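Local coordinates for PT26-6P (Thermococcus sp., PDB 2WB7), which is of unknown function, is encoded by an extrachromosomal mobile element of Euryarchaea, and combines two immunoglobulin-like domains with a helical domain, at residues 130-138 with 154-163; 141-152 with 304-312. All coordinates share one frame; numbering follows the deposited sequence.

Contact 1 (130-138 with 154-163); sequences APDPLVYQI and KIWNTSTTHF
Leu134 packs against the end of helix 149-157, and most of the contact is apolar. CD1 of Leu134 points at Thr158, with OG1 of Thr158 3.5 Å from CD1 of Leu134. The other branch, CD2 of Leu134, lies against the chain of Lys154, 3.6 Å from CE of Lys154. That chain is fully extended, with CG anti to the backbone N (chi1 -161°), and this carries its methylenes past Leu134 to the side chain of Gln137. Further along the helices, CD1 of Ile138 meets CG1 of Ile155 at 3.9 Å.

Toward strand 163-178, Pro131 leans on Thr161. Pro131 CG is 3.6 Å from CG2 of Thr161. Ala130 makes a CH-pi contact, with its CB over one face of the Phe163 ring, 3.9 Å from the centroid.

The end of helix 149-157 has its own polar bonds. Thr158 OG1 donates to Lys154 O at 2.8 Å from above the carbonyl plane, and the same oxygen also accepts from Asn157 N and Thr158 N. An alanine in place of Lys154 would probably uncover Leu134 CD2 and open a gap beside it.

Trp374 of strand 370-379 touches Leu134 and Ile138. The contact rests mainly on side-chain packing between the two connections that enter and leave the helical pair.

Contact 2 (141-152 with 304-312); sequences AIVTGQISRELY and DEYRFVTLR
The paired helices 135-144 and 149-157, with the turn between them, pack on strand 301-314 of the eight-stranded antiparallel sheet. Arg307 of that strand meets the C-terminal end of the first helix. Arg307 NH1 donates to Ile142 O at 2.7 Å, with an N-H...O angle of 159°. The oxygen lies at the guanidinium edge, close to its plane. Arg307 NH1 is also 3.1 Å from Val143 O. A positive group among carbonyls at a helix C terminus is likely to be favoured by the helix dipole. Gly145 CA sits over one face of the guanidinium, 3.5 Å from NE of Arg307. Gly145 has positive phi (84°), a conformation that suits glycine, and its lack of a side chain lets the guanidinium lie close to the backbone. Thr144, Gly145 and Gln146 form an ST turn, in which Gln146 N donates to Thr144 OG1.

Around this polar centre the packing is apolar. CG2 of Ile142 rests 3.8 Å from CG of Glu305, the two side chains running past each other in opposite directions. In the turn, Ile147 spreads its branches over two strand residues. Ile147 CD1 meets CG2 of Val309 tip to tip at 4.1 Å, and Ile147 CG2 touches CD1 of Leu311, also at 4.1 Å. Ser148 is the N-cap of the second helix, its OG accepting from Leu151 N.

Tyr152, which touches Leu311, gives its hydroxyl a partner in Glu378. Ile142 also touches Leu358 and Tyr360 of strand 350-364, which neighbours strand 301-314 on one side. Strand 319-331 flanks it on the other, and His328 there touches Glu305.

From the N terminus, the chain leaves strand 120-129, enters contact 1 at 130-138 and runs through helix 135-144. Residues 141-152, the first segment of contact 2, take in the end of that helix, the turn and the start of helix 149-157. The chain then returns to contact 1 at 154-163, closing a short helical excursion before strand 163-178. Contact 2 closes only much later, when strand 301-314 comes in. The two contacts therefore cross along the chain. Their centres are about 16 Å apart, and they touch where CB of Gln137 lies 4.0 Å from CD1 of Leu151. Contact 1 pairs the ends of the excursion. Contact 2 ties it to the second immunoglobulin-like domain.

Contact 1 (130-138 with 154-163)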
loop_
_atom_site.group_PDB
_atom_site.type_symbol
_atom_site.label_atom_id
_atom_site.label_comp_id
_atom_site.label_asym_id
_atom_site.label_seq_id
_atom_site.Cartn_x
_atom_site.Cartn_y
_atom_site.Cartn_z
ATOM N N ALA A 130 -14.876 -7.223 -6.725
ATOM C CA ALA A 130 -15.713 -7.621 -5.599
ATOM C C ALA A 130 -16.536 -6.456 -5.031
ATOM O O ALA A 130 -16.372 -5.304 -5.453
ATOM C CB ALA A 130 -14.851 -8.229 -4.514
ATOM N N PRO A 131 -17.435 -6.747 -4.068
ATOM C CA PRO A 131 -18.154 -5.678 -3.368
ATOM C C PRO A 131 -17.191 -4.705 -2.656
ATOM O O PRO A 131 -16.177 -5.132 -2.083
ATOM C CB PRO A 131 -19.011 -6.443 -2.344
ATOM C CG PRO A 131 -19.186 -7.792 -2.926
ATOM C CD PRO A 131 -17.878 -8.081 -3.621
ATOM N N ASP A 132 -17.520 -3.416 -2.693
ATOM C CA ASP A 132 -16.637 -2.377 -2.187
ATOM C C ASP A 132 -17.405 -1.340 -1.370
ATOM O O ASP A 132 -17.927 -0.374 -1.923
ATOM C CB ASP A 132 -15.955 -1.693 -3.371
ATOM C CG ASP A 132 -14.769 -0.844 -2.965
ATOM O OD1 ASP A 132 -14.629 -0.511 -1.771
ATOM O OD2 ASP A 132 -13.970 -0.515 -3.852
ATOM N N PRO A 133 -17.440 -1.521 -0.045
ATOM C CA PRO A 133 -18.169 -0.678 0.894
ATOM C C PRO A 133 -17.636 0.755 1.016
ATOM O O PRO A 133 -18.434 1.690 1.164
ATOM C CB PRO A 133 -17.995 -1.402 2.228
ATOM C CG PRO A 133 -17.362 -2.709 1.924
ATOM C CD PRO A 133 -16.649 -2.553 0.636
ATOM N N LEU A 134 -16.317 0.934 0.937
ATOM C CA LEU A 134 -15.698 2.246 1.147
ATOM C C LEU A 134 -15.660 3.200 -0.072
ATOM O O LEU A 134 -15.499 4.419 0.091
ATOM C CB LEU A 134 -14.285 2.058 1.707
ATOM C CG LEU A 134 -14.269 1.505 3.123
ATOM C CD1 LEU A 134 -12.887 1.632 3.754
ATOM C CD2 LEU A 134 -15.318 2.237 3.956
ATOM N N VAL A 135 -15.809 2.657 -1.278
ATOM C CA VAL A 135 -15.497 3.416 -2.497
ATOM C C VAL A 135 -16.114 4.818 -2.572
ATOM O O VAL A 135 -15.444 5.763 -2.994
ATOM C CB VAL A 135 -15.838 2.614 -3.797
ATOM C CG1 VAL A 135 -17.306 2.285 -3.843
ATOM C CG2 VAL A 135 -15.452 3.398 -5.041
ATOM N N TYR A 136 -17.375 4.965 -2.178
ATOM C CA TYR A 136 -18.040 6.266 -2.317
ATOM C C TYR A 136 -17.683 7.227 -1.197
ATOM O O TYR A 136 -17.641 8.443 -1.393
ATOM C CB TYR A 136 -19.555 6.110 -2.397
ATOM C CG TYR A 136 -20.006 5.291 -3.578
ATOM C CD1 TYR A 136 -19.482 5.518 -4.850
ATOM C CD2 TYR A 136 -20.961 4.295 -3.429
ATOM C CE1 TYR A 136 -19.894 4.763 -5.947
ATOM C CE2 TYR A 136 -21.383 3.539 -4.514
ATOM C CZ TYR A 136 -20.843 3.776 -5.770
ATOM O OH TYR A 136 -21.250 3.017 -6.853
ATOM N N GLN A 137 -17.423 6.681 -0.019
ATOM C CA GLN A 137 -16.970 7.500 1.088
ATOM C C GLN A 137 -15.601 8.073 0.789
ATOM O O GLN A 137 -15.289 9.195 1.183
ATOM C CB GLN A 137 -16.896 6.662 2.343
ATOM C CG GLN A 137 -18.098 5.794 2.512
ATOM C CD GLN A 137 -18.212 5.293 3.914
ATOM O OE1 GLN A 137 -18.324 6.086 4.847
ATOM N NE2 GLN A 137 -18.178 3.971 4.085
ATOM N N ILE A 138 -14.773 7.285 0.112
ATOM C CA ILE A 138 -13.451 7.746 -0.264
ATOM C C ILE A 138 -13.597 8.802 -1.336
ATOM O O ILE A 138 -12.937 9.845 -1.294
ATOM C CB ILE A 138 -12.588 6.609 -0.780
ATOM C CG1 ILE A 138 -12.451 5.541 0.298
ATOM C CG2 ILE A 138 -11.224 7.115 -1.140
ATOM C CD1 ILE A 138 -11.623 5.982 1.457
ATOM N N LYS A 154 -11.919 3.539 9.587
ATOM C CA LYS A 154 -12.694 2.645 8.758
ATOM C C LYS A 154 -11.864 2.174 7.582
ATOM O O LYS A 154 -11.934 1.013 7.174
ATOM C CB LYS A 154 -13.946 3.356 8.271
ATOM C CG LYS A 154 -15.002 2.419 7.800
ATOM C CD LYS A 154 -16.248 3.173 7.393
ATOM C CE LYS A 154 -17.315 2.201 6.905
ATOM N NZ LYS A 154 -18.483 2.968 6.382
ATOM N N ILE A 155 -11.059 3.076 7.040
ATOM C CA ILE A 155 -10.205 2.728 5.904
ATOM C C ILE A 155 -9.350 1.503 6.196
ATOM O O ILE A 155 -9.270 0.591 5.381
ATOM C CB ILE A 155 -9.309 3.900 5.498
ATOM C CG1 ILE A 155 -10.172 5.017 4.906
ATOM C CG2 ILE A 155 -8.272 3.437 4.517
ATOM C CD1 ILE A 155 -9.479 6.324 4.765
ATOM N N TRP A 156 -8.720 1.479 7.368
ATOM C CA TRP A 156 -7.771 0.420 7.696
ATOM C C TRP A 156 -8.425 -0.800 8.313
ATOM O O TRP A 156 -7.755 -1.810 8.516
ATOM C CB TRP A 156 -6.675 0.948 8.627
ATOM C CG TRP A 156 -6.175 2.259 8.170
ATOM C CD1 TRP A 156 -6.325 3.467 8.791
ATOM C CD2 TRP A 156 -5.482 2.518 6.948
ATOM N NE1 TRP A 156 -5.756 4.460 8.030
ATOM C CE2 TRP A 156 -5.230 3.902 6.895
ATOM C CE3 TRP A 156 -5.049 1.712 5.891
ATOM C CZ2 TRP A 156 -4.564 4.492 5.833
ATOM C CZ3 TRP A 156 -4.395 2.302 4.837
ATOM C CH2 TRP A 156 -4.160 3.680 4.813
ATOM N N ASN A 157 -9.718 -0.719 8.615
ATOM C CA ASN A 157 -10.375 -1.822 9.318
ATOM C C ASN A 157 -11.434 -2.575 8.503
ATOM O O ASN A 157 -11.889 -3.638 8.901
ATOM C CB ASN A 157 -10.932 -1.353 10.656
ATOM C CG ASN A 157 -9.844 -0.801 11.567
ATOM O OD1 ASN A 157 -9.980 0.296 12.132
ATOM N ND2 ASN A 157 -8.731 -1.537 11.684
ATOM N N THR A 158 -11.813 -2.023 7.361
ATOM C CA THR A 158 -12.788 -2.678 6.526
ATOM C C THR A 158 -12.145 -3.852 5.810
ATOM O O THR A 158 -11.016 -3.764 5.337
ATOM C CB THR A 158 -13.361 -1.726 5.506
ATOM O OG1 THR A 158 -13.956 -0.615 6.186
ATOM C CG2 THR A 158 -14.400 -2.431 4.696
ATOM N N SER A 159 -12.869 -4.961 5.735
ATOM C CA SER A 159 -12.351 -6.166 5.101
ATOM C C SER A 159 -12.938 -6.361 3.726
ATOM O O SER A 159 -13.979 -5.798 3.389
ATOM C CB SER A 159 -12.677 -7.399 5.933
ATOM O OG SER A 159 -12.006 -7.343 7.169
ATOM N N THR A 160 -12.262 -7.192 2.945
ATOM C CA THR A 160 -12.738 -7.580 1.629
ATOM C C THR A 160 -13.935 -8.529 1.751
ATOM O O THR A 160 -13.965 -9.395 2.622
ATOM C CB THR A 160 -11.606 -8.213 0.800
ATOM O OG1 THR A 160 -10.964 -9.248 1.560
ATOM C CG2 THR A 160 -10.576 -7.155 0.437
ATOM N N THR A 161 -14.924 -8.329 0.882
ATOM C CA THR A 161 -16.164 -9.101 0.896
ATOM C C THR A 161 -16.026 -10.436 0.164
ATOM O O THR A 161 -15.240 -10.552 -0.779
ATOM C CB THR A 161 -17.292 -8.326 0.207
ATOM O OG1 THR A 161 -17.377 -6.986 0.739
ATOM C CG2 THR A 161 -18.617 -9.066 0.381
ATOM N N HIS A 162 -16.792 -11.436 0.599
ATOM C CA HIS A 162 -16.861 -12.738 -0.084
ATOM C C HIS A 162 -17.722 -12.637 -1.342
ATOM O O HIS A 162 -18.775 -12.010 -1.314
ATOM C CB HIS A 162 -17.461 -13.802 0.842
ATOM C CG HIS A 162 -16.473 -14.420 1.780
ATOM N ND1 HIS A 162 -16.844 -15.250 2.816
ATOM C CD2 HIS A 162 -15.123 -14.320 1.843
ATOM C CE1 HIS A 162 -15.764 -15.650 3.465
ATOM N NE2 HIS A 162 -14.705 -15.105 2.892
ATOM N N PHE A 163 -17.288 -13.260 -2.434
ATOM C CA PHE A 163 -18.019 -13.196 -3.703
ATOM C C PHE A 163 -17.644 -14.385 -4.595
ATOM O O PHE A 163 -16.689 -15.110 -4.302
ATOM C CB PHE A 163 -17.671 -11.904 -4.450
ATOM C CG PHE A 163 -16.285 -11.914 -5.033
ATOM C CD1 PHE A 163 -16.079 -12.227 -6.374
ATOM C CD2 PHE A 163 -15.181 -11.646 -4.233
ATOM C CE1 PHE A 163 -14.796 -12.258 -6.908
ATOM C CE2 PHE A 163 -13.901 -11.681 -4.761
ATOM C CZ PHE A 163 -13.710 -11.985 -6.102
#

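Contact 2 (141-152 with 304-312)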
loop_
_atom_site.group_PDB
_atom_site.type_symbol
_atom_site.label_atom_id
_atom_site.label_comp_id
_atom_site.label_asym_id
_atom_site.label_seq_id
_atom_site.Cartn_x
_atom_site.Cartn_y
_atom_site.Cartn_z
ATOM N N ALA A 141 -14.680 11.968 0.431
ATOM C CA ALA A 141 -13.512 12.406 1.131
ATOM C C ALA A 141 -12.605 13.154 0.165
ATOM O O ALA A 141 -12.152 14.255 0.469
ATOM C CB ALA A 141 -12.801 11.206 1.717
ATOM N N ILE A 142 -12.348 12.576 -1.003
ATOM C CA ILE A 142 -11.444 13.222 -1.946
ATOM C C ILE A 142 -12.002 14.570 -2.415
ATOM O O ILE A 142 -11.281 15.552 -2.555
ATOM C CB ILE A 142 -11.132 12.316 -3.151
ATOM C CG1 ILE A 142 -10.158 11.219 -2.747
ATOM C CG2 ILE A 142 -10.526 13.122 -4.302
ATOM C CD1 ILE A 142 -10.161 10.043 -3.705
ATOM N N VAL A 143 -13.300 14.616 -2.656
ATOM C CA VAL A 143 -13.901 15.817 -3.202
ATOM C C VAL A 143 -14.011 16.925 -2.161
ATOM O O VAL A 143 -13.563 18.052 -2.387
ATOM C CB VAL A 143 -15.312 15.538 -3.746
ATOM C CG1 VAL A 143 -16.007 16.843 -4.066
ATOM C CG2 VAL A 143 -15.250 14.625 -4.974
ATOM N N THR A 144 -14.619 16.606 -1.022
ATOM C CA THR A 144 -14.869 17.601 0.006
ATOM C C THR A 144 -13.660 17.808 0.918
ATOM O O THR A 144 -13.488 18.883 1.488
ATOM C CB THR A 144 -16.065 17.202 0.876
ATOM O OG1 THR A 144 -15.656 16.170 1.777
ATOM C CG2 THR A 144 -17.186 16.685 0.026
ATOM N N GLY A 145 -12.816 16.794 1.077
ATOM C CA GLY A 145 -11.671 16.961 1.962
ATOM C C GLY A 145 -12.036 16.694 3.415
ATOM O O GLY A 145 -11.167 16.623 4.281
ATOM N N GLN A 146 -13.325 16.531 3.694
ATOM C CA GLN A 146 -13.762 16.201 5.044
ATOM C C GLN A 146 -13.410 14.760 5.404
ATOM O O GLN A 146 -14.030 13.818 4.893
ATOM C CB GLN A 146 -15.262 16.386 5.154
ATOM C CG GLN A 146 -15.735 17.675 4.572
ATOM C CD GLN A 146 -17.248 17.700 4.370
ATOM O OE1 GLN A 146 -17.964 16.788 4.813
ATOM N NE2 GLN A 146 -17.744 18.738 3.685
ATOM N N ILE A 147 -12.423 14.592 6.283
ATOM C CA ILE A 147 -11.974 13.269 6.707
ATOM C C ILE A 147 -11.944 13.190 8.214
ATOM O O ILE A 147 -11.118 13.828 8.846
ATOM C CB ILE A 147 -10.556 12.957 6.214
ATOM C CG1 ILE A 147 -10.443 13.222 4.709
ATOM C CG2 ILE A 147 -10.172 11.527 6.566
ATOM C CD1 ILE A 147 -9.026 13.287 4.230
ATOM N N SER A 148 -12.840 12.399 8.790
ATOM C CA SER A 148 -12.955 12.262 10.225
ATOM C C SER A 148 -12.109 11.106 10.693
ATOM O O SER A 148 -11.639 10.303 9.890
ATOM C CB SER A 148 -14.407 11.974 10.593
ATOM O OG SER A 148 -14.847 10.750 10.019
ATOM N N ARG A 149 -11.911 11.024 11.999
ATOM C CA ARG A 149 -11.233 9.889 12.571
ATOM C C ARG A 149 -12.060 8.628 12.291
ATOM O O ARG A 149 -11.529 7.514 12.248
ATOM C CB ARG A 149 -11.076 10.106 14.073
ATOM C CG ARG A 149 -10.286 9.023 14.765
ATOM C CD ARG A 149 -8.833 9.043 14.307
ATOM N NE ARG A 149 -8.093 7.879 14.771
ATOM C CZ ARG A 149 -7.361 7.870 15.878
ATOM N NH1 ARG A 149 -7.279 8.966 16.622
ATOM N NH2 ARG A 149 -6.712 6.772 16.248
ATOM N N GLU A 150 -13.368 8.809 12.126
ATOM C CA GLU A 150 -14.279 7.688 11.902
ATOM C C GLU A 150 -13.963 7.011 10.580
ATOM O O GLU A 150 -13.655 5.821 10.534
ATOM C CB GLU A 150 -15.733 8.168 11.885
ATOM C CG GLU A 150 -16.313 8.553 13.265
ATOM C CD GLU A 150 -15.504 9.652 13.999
ATOM O OE1 GLU A 150 -14.933 9.347 15.086
ATOM O OE2 GLU A 150 -15.443 10.808 13.494
ATOM N N LEU A 151 -14.072 7.778 9.499
ATOM C CA LEU A 151 -13.725 7.308 8.165
ATOM C C LEU A 151 -12.307 6.757 8.171
ATOM O O LEU A 151 -12.013 5.705 7.596
ATOM C CB LEU A 151 -13.809 8.469 7.171
ATOM C CG LEU A 151 -13.293 8.148 5.770
ATOM C CD1 LEU A 151 -14.113 7.008 5.207
ATOM C CD2 LEU A 151 -13.367 9.356 4.860
ATOM N N TYR A 152 -11.433 7.490 8.835
ATOM C CA TYR A 152 -10.018 7.207 8.800
ATOM C C TYR A 152 -9.737 5.812 9.324
ATOM O O TYR A 152 -9.009 5.049 8.697
ATOM C CB TYR A 152 -9.264 8.234 9.630
ATOM C CG TYR A 152 -7.826 7.871 9.783
ATOM C CD1 TYR A 152 -6.873 8.353 8.888
ATOM C CD2 TYR A 152 -7.412 7.007 10.799
ATOM C CE1 TYR A 152 -5.543 7.998 9.013
ATOM C CE2 TYR A 152 -6.088 6.645 10.929
ATOM C CZ TYR A 152 -5.165 7.140 10.035
ATOM O OH TYR A 152 -3.856 6.772 10.172
ATOM N N ASP A 304 -8.306 9.497 -13.312
ATOM C CA ASP A 304 -8.752 10.754 -12.650
ATOM C C ASP A 304 -8.265 11.473 -11.329
ATOM O O ASP A 304 -7.355 12.310 -11.376
ATOM C CB ASP A 304 -10.233 10.941 -12.775
ATOM C CG ASP A 304 -10.546 12.348 -13.089
ATOM O OD1 ASP A 304 -9.660 12.934 -13.760
ATOM O OD2 ASP A 304 -11.612 12.860 -12.663
ATOM N N GLU A 305 -8.927 11.254 -10.187
ATOM C CA GLU A 305 -8.965 12.314 -9.120
ATOM C C GLU A 305 -8.347 12.016 -7.746
ATOM O O GLU A 305 -8.575 10.953 -7.184
ATOM C CB GLU A 305 -10.403 12.766 -8.911
ATOM C CG GLU A 305 -10.569 13.978 -8.052
ATOM C CD GLU A 305 -12.049 14.428 -7.995
ATOM O OE1 GLU A 305 -12.940 13.575 -8.237
ATOM O OE2 GLU A 305 -12.330 15.619 -7.701
ATOM N N TYR A 306 -7.601 12.982 -7.196
ATOM C CA TYR A 306 -6.764 12.758 -6.005
ATOM C C TYR A 306 -6.889 13.850 -4.955
ATOM O O TYR A 306 -7.226 14.999 -5.253
ATOM C CB TYR A 306 -5.282 12.670 -6.392
ATOM C CG TYR A 306 -4.731 13.976 -6.920
ATOM C CD1 TYR A 306 -4.216 14.935 -6.053
ATOM C CD2 TYR A 306 -4.741 14.266 -8.301
ATOM C CE1 TYR A 306 -3.741 16.143 -6.520
ATOM C CE2 TYR A 306 -4.255 15.485 -8.792
ATOM C CZ TYR A 306 -3.760 16.416 -7.879
ATOM O OH TYR A 306 -3.271 17.619 -8.308
ATOM N N ARG A 307 -6.577 13.479 -3.716
ATOM C CA ARG A 307 -6.360 14.444 -2.640
ATOM C C ARG A 307 -5.228 13.983 -1.721
ATOM O O ARG A 307 -5.269 12.900 -1.167
ATOM C CB ARG A 307 -7.640 14.631 -1.828
ATOM C CG ARG A 307 -7.581 15.771 -0.857
ATOM C CD ARG A 307 -8.960 16.145 -0.365
ATOM N NE ARG A 307 -8.993 17.577 -0.124
ATOM C CZ ARG A 307 -9.750 18.441 -0.793
ATOM N NH1 ARG A 307 -10.584 18.015 -1.730
ATOM N NH2 ARG A 307 -9.684 19.736 -0.497
ATOM N N PHE A 308 -4.212 14.812 -1.558
ATOM C CA PHE A 308 -3.155 14.529 -0.587
ATOM C C PHE A 308 -3.320 15.520 0.534
ATOM O O PHE A 308 -3.522 16.711 0.270
ATOM C CB PHE A 308 -1.768 14.671 -1.234
ATOM C CG PHE A 308 -1.538 13.692 -2.353
ATOM C CD1 PHE A 308 -1.198 12.366 -2.076
ATOM C CD2 PHE A 308 -1.739 14.066 -3.669
ATOM C CE1 PHE A 308 -1.035 11.450 -3.089
ATOM C CE2 PHE A 308 -1.571 13.145 -4.688
ATOM C CZ PHE A 308 -1.213 11.835 -4.393
ATOM N N VAL A 309 -3.272 15.039 1.777
ATOM C CA VAL A 309 -3.505 15.895 2.937
ATOM C C VAL A 309 -2.540 15.615 4.076
ATOM O O VAL A 309 -1.846 14.605 4.080
ATOM C CB VAL A 309 -4.959 15.742 3.504
ATOM C CG1 VAL A 309 -5.994 15.912 2.387
ATOM C CG2 VAL A 309 -5.119 14.410 4.224
ATOM N N THR A 310 -2.477 16.534 5.031
ATOM C CA THR A 310 -1.976 16.204 6.356
ATOM C C THR A 310 -3.193 16.370 7.233
ATOM O O THR A 310 -4.063 17.215 6.946
ATOM C CB THR A 310 -0.862 17.148 6.856
ATOM O OG1 THR A 310 -1.290 18.514 6.782
ATOM C CG2 THR A 310 0.378 16.974 6.044
ATOM N N LEU A 311 -3.273 15.557 8.276
ATOM C CA LEU A 311 -4.373 15.632 9.198
ATOM C C LEU A 311 -3.832 15.942 10.591
ATOM O O LEU A 311 -2.991 15.197 11.136
ATOM C CB LEU A 311 -5.134 14.317 9.200
ATOM C CG LEU A 311 -5.765 13.910 7.867
ATOM C CD1 LEU A 311 -6.417 12.542 7.965
ATOM C CD2 LEU A 311 -6.784 14.935 7.435
ATOM N N ARG A 312 -4.288 17.050 11.169
ATOM C CA ARG A 312 -3.902 17.354 12.539
ATOM C C ARG A 312 -4.665 16.412 13.429
ATOM O O ARG A 312 -5.870 16.249 13.271
ATOM C CB ARG A 312 -4.231 18.793 12.914
ATOM C CG ARG A 312 -3.915 19.131 14.357
ATOM C CD ARG A 312 -3.914 20.648 14.586
ATOM N NE ARG A 312 -4.985 21.284 13.828
ATOM C CZ ARG A 312 -4.803 21.937 12.682
ATOM N NH1 ARG A 312 -3.591 22.059 12.162
ATOM N NH2 ARG A 312 -5.837 22.477 12.052
#